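Local coordinates for protein phosphoacetylglucosamine mutase (Aspergillus lentulus, PDB 5O9X) that catalyses the interconversion of N-acetylglucosamine 6-phosphate and N-acetylglucosamine 1-phosphate, probably with a sugar bisphosphate intermediate, at residues Gly63-Ala68 with Pro165-Val170; Val171-Thr176 with Tyr181-Pro186; Ile290-Leu295 with Lys447-Thr452; Ala310-Ser315 with Glu436-His441. The protein carries 1 engineered substitution. All coordinates share one frame; numbering follows the deposited sequence.

Interaction 1: residues Gly63-Ala68 with Pro165-Val170; sequences GVMVTA and PQLHYV
L167 meets strand 61-66 through one branch: its CD2 methyl settles on the backbone around V64, 3.6 Å from V64 O and 4.2 Å from G63 CA. Because G63 has no side chain, the methyl comes directly against main chain there. The second apolar touch is with M65, whose CB lies 3.9 Å from L167 CD2. Its sulfur adds a third point, with M65 SD 3.9 Å from L167 CB. The two side chains run past each other in opposite directions. The bend of M65 at chi2 (67°) carries SD alongside the base of the leucine, while L167, with CG turned opposite its backbone N (chi1 -179°), extends its branch to the strand.

The backbones support this fit. Helix 164-176 runs almost antiparallel to the strand, at 170°, with the short axes 8.7 Å apart, and M65 and L167 have the nearest CA atoms. V64 points to the other side of the sheet, where V128, F130 and L145 receive it. L167 also touches A131 of the adjoining strand, so the helix covers more than one strand of this alpha/beta/alpha domain I.

Polar bonds lie beyond the strand's end instead: T67 OG1 is hydrogen-bonded to D133 and to the backbone N of A69, the engineered alanine, which probably replaces the phosphoserine of this family's catalytic loop. Between the two segments the contacts are buried and non-directional, which implies that their fit rests on shape and apolar contact rather than on polar pairing.

Interaction 2: residues Val171-Thr176 with Tyr181-Pro186; sequences VRCKNT and YEYGEP
After helix 164-176 the chain reverses and segment 181-186 runs back along residues 171-176, with T176 and E182 4.6 Å apart and C173 and P186 5.0 Å apart, CA to CA. This is the return loop between helix 164-176, the helix packed on the domain I sheet of the phosphohexomutase fold, and helix 188-202.

T176 ties the turn together. Its OG1 donates to R172 O one turn back (3.0 Å) and accepts from Y183 N at 3.0 Å with a bent N-H...O angle of 143°. The same Y183 N-H gives a weak second bond to a water that also donates to C173 O and G184 O, so C173 and the loop share one water.

R172 carries the aromatic part of the contact. With CG opposite the backbone N (chi1 -170°) and the chain extended as far as NE, its CD sits over the middle of the Y183 ring, 3.5 Å from the centroid, a CH-pi contact. The guanidinium continues flat over the same face toward the rim, its plane within 4° of the ring and R172 CZ 4.2 Å from the Y183 centroid, an off-centre cation-pi stack. A water accepts from R172 NE and donates to Y181 O, linking the arginine to the loop backbone, and K194 makes another cation-pi contact with Y183.

C173 SG approaches the edge of that ring, near its plane, while C173 CB lies against P186. K174 crosses the proline at about a right angle: K174 CG is only 3.5 Å from P186 CB, tight for two carbons. Its bent end brings K174 NZ to a water, 2.9 Å away, that donates to P186 O.

Interaction 3: residues Ile290-Leu295 with Lys447-Thr452; sequences ILYYFL and KEWLAT. Unlike the reference sequence in segment 290-295: L291 (reference Val).
Strand 290-295 and helix 446-451 cross at -113°, with the axes of the short segments 10.3 Å apart, so the helix lies athwart the strand and only alternate strand residues, Y292 and F294, reach it.

Y292 meets W449 in an offset edge-to-face pair. The six-membered ring of the indole brings its CZ3-CH2 edge toward the tyrosine, the ring planes stand 60° apart and the centroids are 5.4 Å from each other. The closest atoms are Y292 CG and W449 CZ3, at 3.7 Å, so the indole touches the base of the tyrosine ring rather than its hydroxyl end. W449 gets there with CG opposite its backbone N (chi1 -175°), which sends the indole out from the helix to the sheet. Both polar ends are satisfied beyond the pair: Y292 OH bonds to E436, and W449 NE1 to the carbonyl of R308.

F294 uses its far end. F294 CZ touches both a leucine methyl and the helix backbone, lying 3.9 Å from L450 CD2 and equally 3.9 Å from K447 N. The aliphatic L450 also touches R302 of the neighbouring strand.

Further along the segment, T452 OG1 donates to W449 O at 2.7 Å, almost head-on to the carbonyl, which also receives T452 N. W449 O thus accepts two bonds from the same residue.

Helix 446-451, which follows helix 428-442 in the chain, packs through aromatic and leucine side chains on the adjacent strands 290-295 and 301-304 of a five-stranded mixed sheet, as in an alpha/beta layered fold.

Interaction 4: residues Ala310-Ser315 with Glu436-His441; sequences ATLAAS and EAILAH
Two helices of the alpha/beta domain III pack here: L312 on helix 306-324 meets I438 on helix 428-442. The local axes pass 10.4 Å apart and cross at 54°, A313 and I438 having the nearest CA atoms.

L312 and I438 reach toward each other tip to tip. The branch point of the leucine sits against the CG2 methyl of the isoleucine, L312 CG to I438 CG2 being 3.7 Å, and L312 CD1 touches the same methyl at 3.7 Å. The second leucine methyl comes up to the isoleucine's own branch, L312 CD2 lying 4.0 Å from I438 CB. The rotamers account for this meeting: L312 holds CG opposite its backbone N (chi1 -179°), and I438 places CG1 beside its backbone N (chi1 -63°), which sends CG2 forward to the leucine.

The longer arm of I438 reaches on to A313. I438 CD1 rests on the backbone there, 3.8 Å from A313 CA, where the small alanine lets the methyl come close to the helix itself. L439 adds a looser touch, its CD2 4.3 Å from L312 CD1.

All four residues are buried, and the join consists of hydrocarbon. Polar links lie at the margins: S315 OG is hydrogen-bonded to K442 NZ, and E436 forms a salt bridge with R279.

On another side of helix 306-324, A310 packs on V377 and F379 of strand 375-379, while helix 428-442 lies on strand 290-295 of a different sheet, where M432 and V435 touch Y292. This helix-helix join, made by leucine, isoleucine and alanine, therefore links two layers of an alpha/beta architecture.

Overall arrangement
Interactions 1 and 2 share helix 164-176 and touch: Y169 OH lies 2.7 Å from E185 O, a probable hydrogen bond, and the rings of Y169 and Y183 pack together. Interactions 3 and 4 form a second cluster, their centres about 11 Å apart, where Y292 OH is 2.7 Å from E436 OE2, also a probable hydrogen bond, and W449 packs on L312 and L439. Interaction 4 is nested within the chain loop closed by interaction 3. The clusters do not touch; interactions 1 and 3 approach to about 9 Å between nearest atoms. Interaction 1 lies near the ligand site, the M65 side chain about 9 Å from the bound glucose 1,6-bisphosphate.

Interaction 1: residues Gly63-Ala68 with Pro165-Val170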
loop_
_atom_site.group_PDB
_atom_site.type_symbol
_atom_site.label_atom_id
_atom_site.label_comp_id
_atom_site.label_asym_id
_atom_site.label_seq_id
_atom_site.Cartn_x
_atom_site.Cartn_y
_atom_site.Cartn_z
ATOM N N GLY A 63 -4.245 -2.718 -15.300
ATOM C CA GLY A 63 -2.823 -3.094 -14.984
ATOM C C GLY A 63 -2.850 -4.419 -14.231
ATOM O O GLY A 63 -3.879 -4.764 -13.527
ATOM N N VAL A 64 -1.754 -5.173 -14.361
ATOM C CA VAL A 64 -1.527 -6.327 -13.530
ATOM C C VAL A 64 -0.118 -6.181 -12.935
ATOM O O VAL A 64 0.801 -6.001 -13.677
ATOM C CB VAL A 64 -1.580 -7.646 -14.364
ATOM C CG1 VAL A 64 -1.361 -8.832 -13.438
ATOM C CG2 VAL A 64 -2.971 -7.834 -14.994
ATOM N N MET A 65 0.018 -6.237 -11.621
ATOM C CA MET A 65 1.348 -6.164 -10.993
ATOM C C MET A 65 1.636 -7.547 -10.421
ATOM O O MET A 65 0.807 -8.068 -9.636
ATOM C CB MET A 65 1.320 -5.146 -9.836
ATOM C CG MET A 65 2.677 -5.005 -9.115
ATOM S SD MET A 65 3.923 -4.262 -10.185
ATOM C CE MET A 65 5.362 -4.598 -9.185
ATOM N N VAL A 66 2.763 -8.144 -10.789
ATOM C CA VAL A 66 3.098 -9.464 -10.268
ATOM C C VAL A 66 4.086 -9.233 -9.082
ATOM O O VAL A 66 5.225 -8.851 -9.293
ATOM C CB VAL A 66 3.724 -10.368 -11.331
ATOM C CG1 VAL A 66 4.128 -11.739 -10.704
ATOM C CG2 VAL A 66 2.697 -10.511 -12.500
ATOM N N THR A 67 3.590 -9.417 -7.846
ATOM C CA THR A 67 4.390 -9.179 -6.693
ATOM C C THR A 67 3.644 -9.839 -5.528
ATOM O O THR A 67 2.419 -9.970 -5.538
ATOM C CB THR A 67 4.523 -7.607 -6.398
ATOM O OG1 THR A 67 5.343 -7.451 -5.254
ATOM C CG2 THR A 67 3.153 -6.930 -6.071
ATOM N N ALA A 68 4.411 -10.238 -4.533
ATOM C CA ALA A 68 3.875 -10.503 -3.186
ATOM C C ALA A 68 4.342 -9.443 -2.142
ATOM O O ALA A 68 4.168 -9.674 -0.943
ATOM C CB ALA A 68 4.176 -11.940 -2.730
ATOM N N PRO A 165 3.766 1.219 -7.194
ATOM C CA PRO A 165 3.182 2.521 -7.528
ATOM C C PRO A 165 3.563 3.003 -8.939
ATOM O O PRO A 165 2.753 3.683 -9.567
ATOM C CB PRO A 165 3.847 3.480 -6.507
ATOM C CG PRO A 165 4.250 2.622 -5.370
ATOM C CD PRO A 165 4.516 1.241 -5.915
ATOM N N GLN A 166 4.764 2.646 -9.440
ATOM C CA GLN A 166 5.080 2.949 -10.898
ATOM C C GLN A 166 4.055 2.346 -11.842
ATOM O O GLN A 166 3.605 3.046 -12.789
ATOM C CB GLN A 166 6.467 2.514 -11.306
ATOM C CG GLN A 166 7.501 3.476 -10.754
ATOM C CD GLN A 166 8.920 2.996 -11.080
ATOM O OE1 GLN A 166 9.204 1.758 -11.204
ATOM N NE2 GLN A 166 9.819 3.964 -11.240
ATOM N N LEU A 167 3.705 1.073 -11.619
ATOM C CA LEU A 167 2.692 0.436 -12.462
ATOM C C LEU A 167 1.310 1.183 -12.345
ATOM O O LEU A 167 0.682 1.487 -13.361
ATOM C CB LEU A 167 2.645 -1.126 -12.190
ATOM C CG LEU A 167 1.572 -1.577 -13.162
ATOM C CD1 LEU A 167 1.931 -1.780 -14.636
ATOM C CD2 LEU A 167 0.577 -2.531 -12.587
ATOM N N HIS A 168 0.806 1.450 -11.109
ATOM C CA HIS A 168 -0.442 2.249 -10.969
ATOM C C HIS A 168 -0.383 3.620 -11.700
ATOM O O HIS A 168 -1.375 4.090 -12.347
ATOM C CB HIS A 168 -0.642 2.542 -9.480
ATOM C CG HIS A 168 -1.250 1.418 -8.722
ATOM N ND1 HIS A 168 -0.557 0.275 -8.398
ATOM C CD2 HIS A 168 -2.508 1.258 -8.225
ATOM C CE1 HIS A 168 -1.338 -0.508 -7.667
ATOM N NE2 HIS A 168 -2.538 0.047 -7.587
ATOM N N TYR A 169 0.759 4.287 -11.577
ATOM C CA TYR A 169 1.036 5.560 -12.292
ATOM C C TYR A 169 0.903 5.395 -13.813
ATOM O O TYR A 169 0.234 6.211 -14.457
ATOM C CB TYR A 169 2.452 6.139 -11.903
ATOM C CG TYR A 169 2.948 7.163 -12.848
ATOM C CD1 TYR A 169 2.673 8.573 -12.603
ATOM C CD2 TYR A 169 3.643 6.811 -14.006
ATOM C CE1 TYR A 169 3.142 9.546 -13.486
ATOM C CE2 TYR A 169 4.076 7.795 -14.898
ATOM C CZ TYR A 169 3.815 9.145 -14.645
ATOM O OH TYR A 169 4.259 10.131 -15.559
ATOM N N VAL A 170 1.498 4.333 -14.375
ATOM C CA VAL A 170 1.471 4.052 -15.832
ATOM C C VAL A 170 0.019 3.836 -16.316
ATOM O O VAL A 170 -0.358 4.372 -17.359
ATOM C CB VAL A 170 2.336 2.830 -16.232
ATOM C CG1 VAL A 170 2.118 2.422 -17.696
ATOM C CG2 VAL A 170 3.807 3.164 -16.042
#

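Interaction 2: residues Val171-Thr176 with Tyr181-Pro186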
loop_
_atom_site.group_PDB
_atom_site.type_symbol
_atom_site.label_atom_id
_atom_site.label_comp_id
_atom_site.label_asym_id
_atom_site.label_seq_id
_atom_site.Cartn_x
_atom_site.Cartn_y
_atom_site.Cartn_z
ATOM N N VAL A 171 -0.746 3.027 -15.587
ATOM C CA VAL A 171 -2.174 2.773 -15.888
ATOM C C VAL A 171 -2.971 4.116 -15.978
ATOM O O VAL A 171 -3.603 4.366 -17.005
ATOM C CB VAL A 171 -2.845 1.835 -14.858
ATOM C CG1 VAL A 171 -4.364 1.711 -15.212
ATOM C CG2 VAL A 171 -2.148 0.421 -14.927
ATOM N N ARG A 172 -2.938 4.913 -14.909
ATOM C CA ARG A 172 -3.566 6.254 -14.876
ATOM C C ARG A 172 -3.078 7.124 -16.056
ATOM O O ARG A 172 -3.911 7.665 -16.822
ATOM C CB ARG A 172 -3.401 6.933 -13.541
ATOM C CG ARG A 172 -4.238 8.176 -13.453
ATOM C CD ARG A 172 -4.120 8.748 -12.086
ATOM N NE ARG A 172 -4.998 9.899 -11.867
ATOM C CZ ARG A 172 -5.296 10.353 -10.646
ATOM N NH1 ARG A 172 -4.785 9.760 -9.575
ATOM N NH2 ARG A 172 -6.110 11.385 -10.477
ATOM N N CYS A 173 -1.774 7.205 -16.271
ATOM C CA CYS A 173 -1.273 7.977 -17.423
ATOM C C CYS A 173 -1.849 7.532 -18.756
ATOM O O CYS A 173 -2.307 8.390 -19.546
ATOM C CB CYS A 173 0.271 7.960 -17.544
ATOM S SG CYS A 173 0.989 8.919 -16.203
ATOM N N LYS A 174 -1.818 6.231 -19.047
ATOM C CA LYS A 174 -2.257 5.802 -20.380
ATOM C C LYS A 174 -3.802 6.068 -20.551
ATOM O O LYS A 174 -4.308 6.255 -21.669
ATOM C CB LYS A 174 -1.955 4.326 -20.619
ATOM C CG LYS A 174 -0.499 3.928 -20.594
ATOM C CD LYS A 174 -0.360 2.482 -20.979
ATOM C CE LYS A 174 -0.464 2.325 -22.495
ATOM N NZ LYS A 174 0.610 3.013 -23.244
ATOM N N ASN A 175 -4.549 6.048 -19.455
ATOM C CA ASN A 175 -5.993 6.253 -19.581
ATOM C C ASN A 175 -6.393 7.737 -19.587
ATOM O O ASN A 175 -7.565 8.047 -19.757
ATOM C CB ASN A 175 -6.752 5.490 -18.507
ATOM C CG ASN A 175 -6.740 3.985 -18.754
ATOM O OD1 ASN A 175 -6.507 3.210 -17.820
ATOM N ND2 ASN A 175 -6.955 3.572 -19.978
ATOM N N THR A 176 -5.435 8.630 -19.343
ATOM C CA THR A 176 -5.737 10.043 -19.263
ATOM C C THR A 176 -4.952 10.854 -20.290
ATOM O O THR A 176 -5.138 12.084 -20.360
ATOM C CB THR A 176 -5.493 10.640 -17.860
ATOM O OG1 THR A 176 -4.087 10.549 -17.555
ATOM C CG2 THR A 176 -6.394 9.985 -16.780
ATOM N N TYR A 181 -7.490 15.664 -17.949
ATOM C CA TYR A 181 -7.141 14.901 -16.725
ATOM C C TYR A 181 -5.699 14.346 -16.716
ATOM O O TYR A 181 -5.241 13.823 -15.684
ATOM C CB TYR A 181 -8.118 13.728 -16.531
ATOM C CG TYR A 181 -9.517 14.132 -16.153
ATOM C CD1 TYR A 181 -9.836 14.454 -14.821
ATOM C CD2 TYR A 181 -10.538 14.173 -17.117
ATOM C CE1 TYR A 181 -11.126 14.826 -14.462
ATOM C CE2 TYR A 181 -11.835 14.541 -16.765
ATOM C CZ TYR A 181 -12.118 14.867 -15.437
ATOM O OH TYR A 181 -13.391 15.229 -15.075
ATOM N N GLU A 182 -5.047 14.428 -17.880
ATOM C CA GLU A 182 -3.669 14.013 -18.137
ATOM C C GLU A 182 -2.730 13.963 -16.937
ATOM O O GLU A 182 -2.346 14.992 -16.385
ATOM C CB GLU A 182 -3.047 14.883 -19.218
ATOM C CG GLU A 182 -1.862 14.196 -19.819
ATOM C CD GLU A 182 -1.295 14.889 -21.035
ATOM O OE1 GLU A 182 -1.790 14.646 -22.144
ATOM O OE2 GLU A 182 -0.301 15.617 -20.873
ATOM N N TYR A 183 -2.338 12.750 -16.551
ATOM C CA TYR A 183 -1.589 12.571 -15.304
ATOM C C TYR A 183 -0.055 12.651 -15.499
ATOM O O TYR A 183 0.684 12.869 -14.538
ATOM C CB TYR A 183 -1.989 11.221 -14.713
ATOM C CG TYR A 183 -1.657 11.037 -13.262
ATOM C CD1 TYR A 183 -2.208 11.881 -12.287
ATOM C CD2 TYR A 183 -0.803 9.989 -12.838
ATOM C CE1 TYR A 183 -1.887 11.745 -10.935
ATOM C CE2 TYR A 183 -0.518 9.825 -11.484
ATOM C CZ TYR A 183 -1.050 10.696 -10.539
ATOM O OH TYR A 183 -0.754 10.545 -9.188
ATOM N N GLY A 184 0.412 12.403 -16.725
ATOM C CA GLY A 184 1.846 12.374 -17.023
ATOM C C GLY A 184 2.109 11.549 -18.263
ATOM O O GLY A 184 1.147 10.956 -18.836
ATOM N N GLU A 185 3.389 11.476 -18.654
ATOM C CA GLU A 185 3.854 10.542 -19.675
ATOM C C GLU A 185 3.902 9.119 -19.080
ATOM O O GLU A 185 4.438 8.945 -17.985
ATOM C CB GLU A 185 5.292 10.899 -20.132
ATOM C CG GLU A 185 5.512 12.181 -20.963
ATOM C CD GLU A 185 4.503 12.376 -22.104
ATOM O OE1 GLU A 185 4.404 11.477 -22.982
ATOM O OE2 GLU A 185 3.797 13.432 -22.076
ATOM N N PRO A 186 3.408 8.100 -19.816
ATOM C CA PRO A 186 3.196 6.734 -19.247
ATOM C C PRO A 186 4.429 5.862 -19.309
ATOM O O PRO A 186 4.400 4.742 -19.806
ATOM C CB PRO A 186 2.087 6.186 -20.127
ATOM C CG PRO A 186 2.350 6.830 -21.488
ATOM C CD PRO A 186 2.986 8.169 -21.239
HETATM O O HOH W 1 -5.758 11.927 -13.759
HETATM O O HOH W 2 -1.426 11.118 -18.967
HETATM O O HOH W 3 3.169 2.983 -21.901
#

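Interaction 3: residues Ile290-Leu295 with Lys447-Thr452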
loop_
_atom_site.group_PDB
_atom_site.type_symbol
_atom_site.label_atom_id
_atom_site.label_comp_id
_atom_site.label_asym_id
_atom_site.label_seq_id
_atom_site.Cartn_x
_atom_site.Cartn_y
_atom_site.Cartn_z
ATOM N N ILE A 290 6.338 2.702 3.516
ATOM C CA ILE A 290 7.540 3.343 4.078
ATOM C C ILE A 290 7.324 3.569 5.586
ATOM O O ILE A 290 6.246 3.990 5.986
ATOM C CB ILE A 290 7.868 4.648 3.389
ATOM C CG1 ILE A 290 9.191 5.250 3.959
ATOM C CG2 ILE A 290 6.668 5.591 3.334
ATOM C CD1 ILE A 290 9.758 6.311 3.074
ATOM N N LEU A 291 8.320 3.253 6.397
ATOM C CA LEU A 291 8.465 3.981 7.673
ATOM C C LEU A 291 9.737 4.550 8.008
ATOM O O LEU A 291 10.707 4.235 7.388
ATOM C CB LEU A 291 8.073 3.247 8.860
ATOM C CG LEU A 291 8.145 1.894 9.229
ATOM C CD1 LEU A 291 6.730 1.802 8.618
ATOM C CD2 LEU A 291 9.410 1.331 8.616
ATOM N N TYR A 292 9.707 5.413 9.004
ATOM C CA TYR A 292 10.889 6.168 9.391
ATOM C C TYR A 292 11.299 5.714 10.761
ATOM O O TYR A 292 10.462 5.190 11.510
ATOM C CB TYR A 292 10.459 7.701 9.497
ATOM C CG TYR A 292 10.811 8.491 8.210
ATOM C CD1 TYR A 292 9.983 8.367 7.047
ATOM C CD2 TYR A 292 11.961 9.301 8.168
ATOM C CE1 TYR A 292 10.287 9.060 5.849
ATOM C CE2 TYR A 292 12.277 10.064 6.994
ATOM C CZ TYR A 292 11.439 9.912 5.838
ATOM O OH TYR A 292 11.665 10.659 4.688
ATOM N N TYR A 293 12.557 5.992 11.151
ATOM C CA TYR A 293 13.040 5.617 12.468
ATOM C C TYR A 293 14.415 6.243 12.627
ATOM O O TYR A 293 15.025 6.729 11.659
ATOM C CB TYR A 293 13.150 4.067 12.656
ATOM C CG TYR A 293 13.862 3.373 11.510
ATOM C CD1 TYR A 293 15.292 3.059 11.572
ATOM C CD2 TYR A 293 13.123 3.004 10.362
ATOM C CE1 TYR A 293 15.904 2.399 10.494
ATOM C CE2 TYR A 293 13.733 2.333 9.304
ATOM C CZ TYR A 293 15.131 2.059 9.364
ATOM O OH TYR A 293 15.692 1.371 8.291
ATOM N N PHE A 294 14.858 6.330 13.879
ATOM C CA PHE A 294 16.198 6.828 14.171
ATOM C C PHE A 294 16.631 6.317 15.510
ATOM O O PHE A 294 15.767 5.881 16.315
ATOM C CB PHE A 294 16.215 8.409 14.177
ATOM C CG PHE A 294 15.451 9.051 15.289
ATOM C CD1 PHE A 294 16.120 9.849 16.268
ATOM C CD2 PHE A 294 14.039 8.974 15.349
ATOM C CE1 PHE A 294 15.385 10.504 17.246
ATOM C CE2 PHE A 294 13.333 9.608 16.345
ATOM C CZ PHE A 294 13.978 10.371 17.315
ATOM N N LEU A 295 17.945 6.435 15.766
ATOM C CA LEU A 295 18.493 6.195 17.111
ATOM C C LEU A 295 18.554 7.551 17.819
ATOM O O LEU A 295 19.141 8.487 17.265
ATOM C CB LEU A 295 19.879 5.628 17.002
ATOM C CG LEU A 295 19.878 4.231 16.389
ATOM C CD1 LEU A 295 21.279 3.861 15.887
ATOM C CD2 LEU A 295 19.316 3.157 17.323
ATOM N N LYS A 447 13.583 14.073 16.285
ATOM C CA LYS A 447 13.262 14.419 17.700
ATOM C C LYS A 447 11.896 15.139 17.841
ATOM O O LYS A 447 11.076 14.711 18.685
ATOM C CB LYS A 447 14.379 15.322 18.323
ATOM C CG LYS A 447 14.036 15.734 19.775
ATOM C CD LYS A 447 15.111 16.648 20.387
ATOM C CE LYS A 447 14.820 16.795 21.890
ATOM N NZ LYS A 447 15.420 18.034 22.435
ATOM N N GLU A 448 11.681 16.284 17.133
ATOM C CA GLU A 448 10.393 17.010 17.249
ATOM C C GLU A 448 9.206 16.266 16.727
ATOM O O GLU A 448 8.075 16.317 17.267
ATOM C CB GLU A 448 10.452 18.405 16.546
ATOM C CG GLU A 448 11.318 19.409 17.320
ATOM C CD GLU A 448 12.803 19.225 17.105
ATOM O OE1 GLU A 448 13.216 18.746 16.032
ATOM O OE2 GLU A 448 13.585 19.550 17.995
ATOM N N TRP A 449 9.420 15.506 15.658
ATOM C CA TRP A 449 8.344 14.710 15.128
ATOM C C TRP A 449 7.955 13.599 16.148
ATOM O O TRP A 449 6.775 13.392 16.398
ATOM C CB TRP A 449 8.843 14.069 13.775
ATOM C CG TRP A 449 7.791 13.268 13.004
ATOM C CD1 TRP A 449 6.419 13.162 13.256
ATOM C CD2 TRP A 449 8.054 12.458 11.860
ATOM N NE1 TRP A 449 5.840 12.353 12.289
ATOM C CE2 TRP A 449 6.820 11.895 11.432
ATOM C CE3 TRP A 449 9.227 12.127 11.166
ATOM C CZ2 TRP A 449 6.736 10.998 10.341
ATOM C CZ3 TRP A 449 9.125 11.278 10.058
ATOM C CH2 TRP A 449 7.900 10.721 9.658
ATOM N N LEU A 450 8.937 12.912 16.716
ATOM C CA LEU A 450 8.653 11.916 17.758
ATOM C C LEU A 450 7.907 12.523 18.974
ATOM O O LEU A 450 6.976 11.883 19.513
ATOM C CB LEU A 450 9.926 11.159 18.217
ATOM C CG LEU A 450 9.705 9.929 19.162
ATOM C CD1 LEU A 450 9.182 8.755 18.335
ATOM C CD2 LEU A 450 11.034 9.616 19.794
ATOM N N ALA A 451 8.216 13.794 19.294
ATOM C CA ALA A 451 7.647 14.420 20.471
ATOM C C ALA A 451 6.187 14.839 20.306
ATOM O O ALA A 451 5.502 15.079 21.321
ATOM C CB ALA A 451 8.572 15.613 20.932
ATOM N N THR A 452 5.636 14.813 19.085
ATOM C CA THR A 452 4.222 15.106 18.877
ATOM C C THR A 452 3.281 14.333 19.823
ATOM O O THR A 452 2.315 14.895 20.342
ATOM C CB THR A 452 3.759 14.894 17.417
ATOM O OG1 THR A 452 4.097 13.556 16.948
ATOM C CG2 THR A 452 4.470 15.904 16.441
#

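Interaction 4: residues Ala310-Ser315 with Glu436-His441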
loop_
_atom_site.group_PDB
_atom_site.type_symbol
_atom_site.label_atom_id
_atom_site.label_comp_id
_atom_site.label_asym_id
_atom_site.label_seq_id
_atom_site.Cartn_x
_atom_site.Cartn_y
_atom_site.Cartn_z
ATOM N N ALA A 310 0.859 9.946 8.686
ATOM C CA ALA A 310 -0.510 10.492 8.517
ATOM C C ALA A 310 -0.635 11.789 9.366
ATOM O O ALA A 310 -1.162 12.834 8.909
ATOM C CB ALA A 310 -1.507 9.455 8.988
ATOM N N THR A 311 -0.223 11.696 10.613
ATOM C CA THR A 311 -0.419 12.853 11.525
ATOM C C THR A 311 0.499 14.047 11.165
ATOM O O THR A 311 0.093 15.216 11.289
ATOM C CB THR A 311 -0.241 12.456 12.996
ATOM O OG1 THR A 311 1.004 11.824 13.201
ATOM C CG2 THR A 311 -1.352 11.492 13.366
ATOM N N LEU A 312 1.704 13.732 10.728
ATOM C CA LEU A 312 2.632 14.730 10.190
ATOM C C LEU A 312 1.950 15.475 9.013
ATOM O O LEU A 312 1.910 16.717 8.964
ATOM C CB LEU A 312 3.981 14.059 9.762
ATOM C CG LEU A 312 5.028 15.069 9.213
ATOM C CD1 LEU A 312 5.563 15.953 10.356
ATOM C CD2 LEU A 312 6.163 14.424 8.477
ATOM N N ALA A 313 1.431 14.715 8.051
ATOM C CA ALA A 313 0.774 15.297 6.853
ATOM C C ALA A 313 -0.526 16.073 7.202
ATOM O O ALA A 313 -0.742 17.151 6.690
ATOM C CB ALA A 313 0.423 14.161 5.873
ATOM N N ALA A 314 -1.373 15.497 8.092
ATOM C CA ALA A 314 -2.574 16.206 8.523
ATOM C C ALA A 314 -2.248 17.533 9.225
ATOM O O ALA A 314 -2.954 18.548 8.978
ATOM C CB ALA A 314 -3.461 15.310 9.388
ATOM N N SER A 315 -1.205 17.574 10.055
ATOM C CA SER A 315 -0.814 18.822 10.735
ATOM C C SER A 315 -0.331 19.846 9.674
ATOM O O SER A 315 -0.742 21.001 9.700
ATOM C CB SER A 315 0.329 18.491 11.694
ATOM O OG SER A 315 1.076 19.621 12.038
ATOM N N GLU A 436 9.992 14.407 3.804
ATOM C CA GLU A 436 11.187 15.285 3.712
ATOM C C GLU A 436 10.826 16.783 3.566
ATOM O O GLU A 436 11.442 17.635 4.252
ATOM C CB GLU A 436 12.132 14.837 2.574
ATOM C CG GLU A 436 12.859 13.462 2.899
ATOM C CD GLU A 436 13.644 13.502 4.221
ATOM O OE1 GLU A 436 14.429 14.471 4.447
ATOM O OE2 GLU A 436 13.467 12.590 5.069
ATOM N N ALA A 437 9.867 17.077 2.659
ATOM C CA ALA A 437 9.391 18.421 2.449
ATOM C C ALA A 437 8.747 18.960 3.723
ATOM O O ALA A 437 8.997 20.121 4.108
ATOM C CB ALA A 437 8.367 18.454 1.288
ATOM N N ILE A 438 7.920 18.144 4.394
ATOM C CA ILE A 438 7.284 18.625 5.600
ATOM C C ILE A 438 8.258 18.994 6.689
ATOM O O ILE A 438 8.136 20.077 7.337
ATOM C CB ILE A 438 6.192 17.660 6.142
ATOM C CG1 ILE A 438 5.054 17.523 5.115
ATOM C CG2 ILE A 438 5.625 18.276 7.479
ATOM C CD1 ILE A 438 4.120 16.324 5.460
ATOM N N LEU A 439 9.167 18.089 7.012
ATOM C CA LEU A 439 10.190 18.392 8.051
ATOM C C LEU A 439 10.999 19.616 7.673
ATOM O O LEU A 439 11.381 20.400 8.578
ATOM C CB LEU A 439 11.175 17.236 8.220
ATOM C CG LEU A 439 10.417 15.989 8.753
ATOM C CD1 LEU A 439 11.387 14.793 8.646
ATOM C CD2 LEU A 439 9.822 16.127 10.182
ATOM N N ALA A 440 11.294 19.781 6.368
ATOM C CA ALA A 440 12.122 20.932 5.912
ATOM C C ALA A 440 11.301 22.243 6.173
ATOM O O ALA A 440 11.881 23.258 6.595
ATOM C CB ALA A 440 12.443 20.835 4.413
ATOM N N HIS A 441 9.983 22.235 5.867
ATOM C CA HIS A 441 9.170 23.415 6.100
ATOM C C HIS A 441 8.962 23.745 7.592
ATOM O O HIS A 441 9.074 24.910 8.010
ATOM C CB HIS A 441 7.797 23.279 5.447
ATOM C CG HIS A 441 7.813 23.539 3.973
ATOM N ND1 HIS A 441 7.572 24.794 3.452
ATOM C CD2 HIS A 441 8.078 22.729 2.915
ATOM C CE1 HIS A 441 7.644 24.735 2.129
ATOM N NE2 HIS A 441 7.969 23.504 1.779
#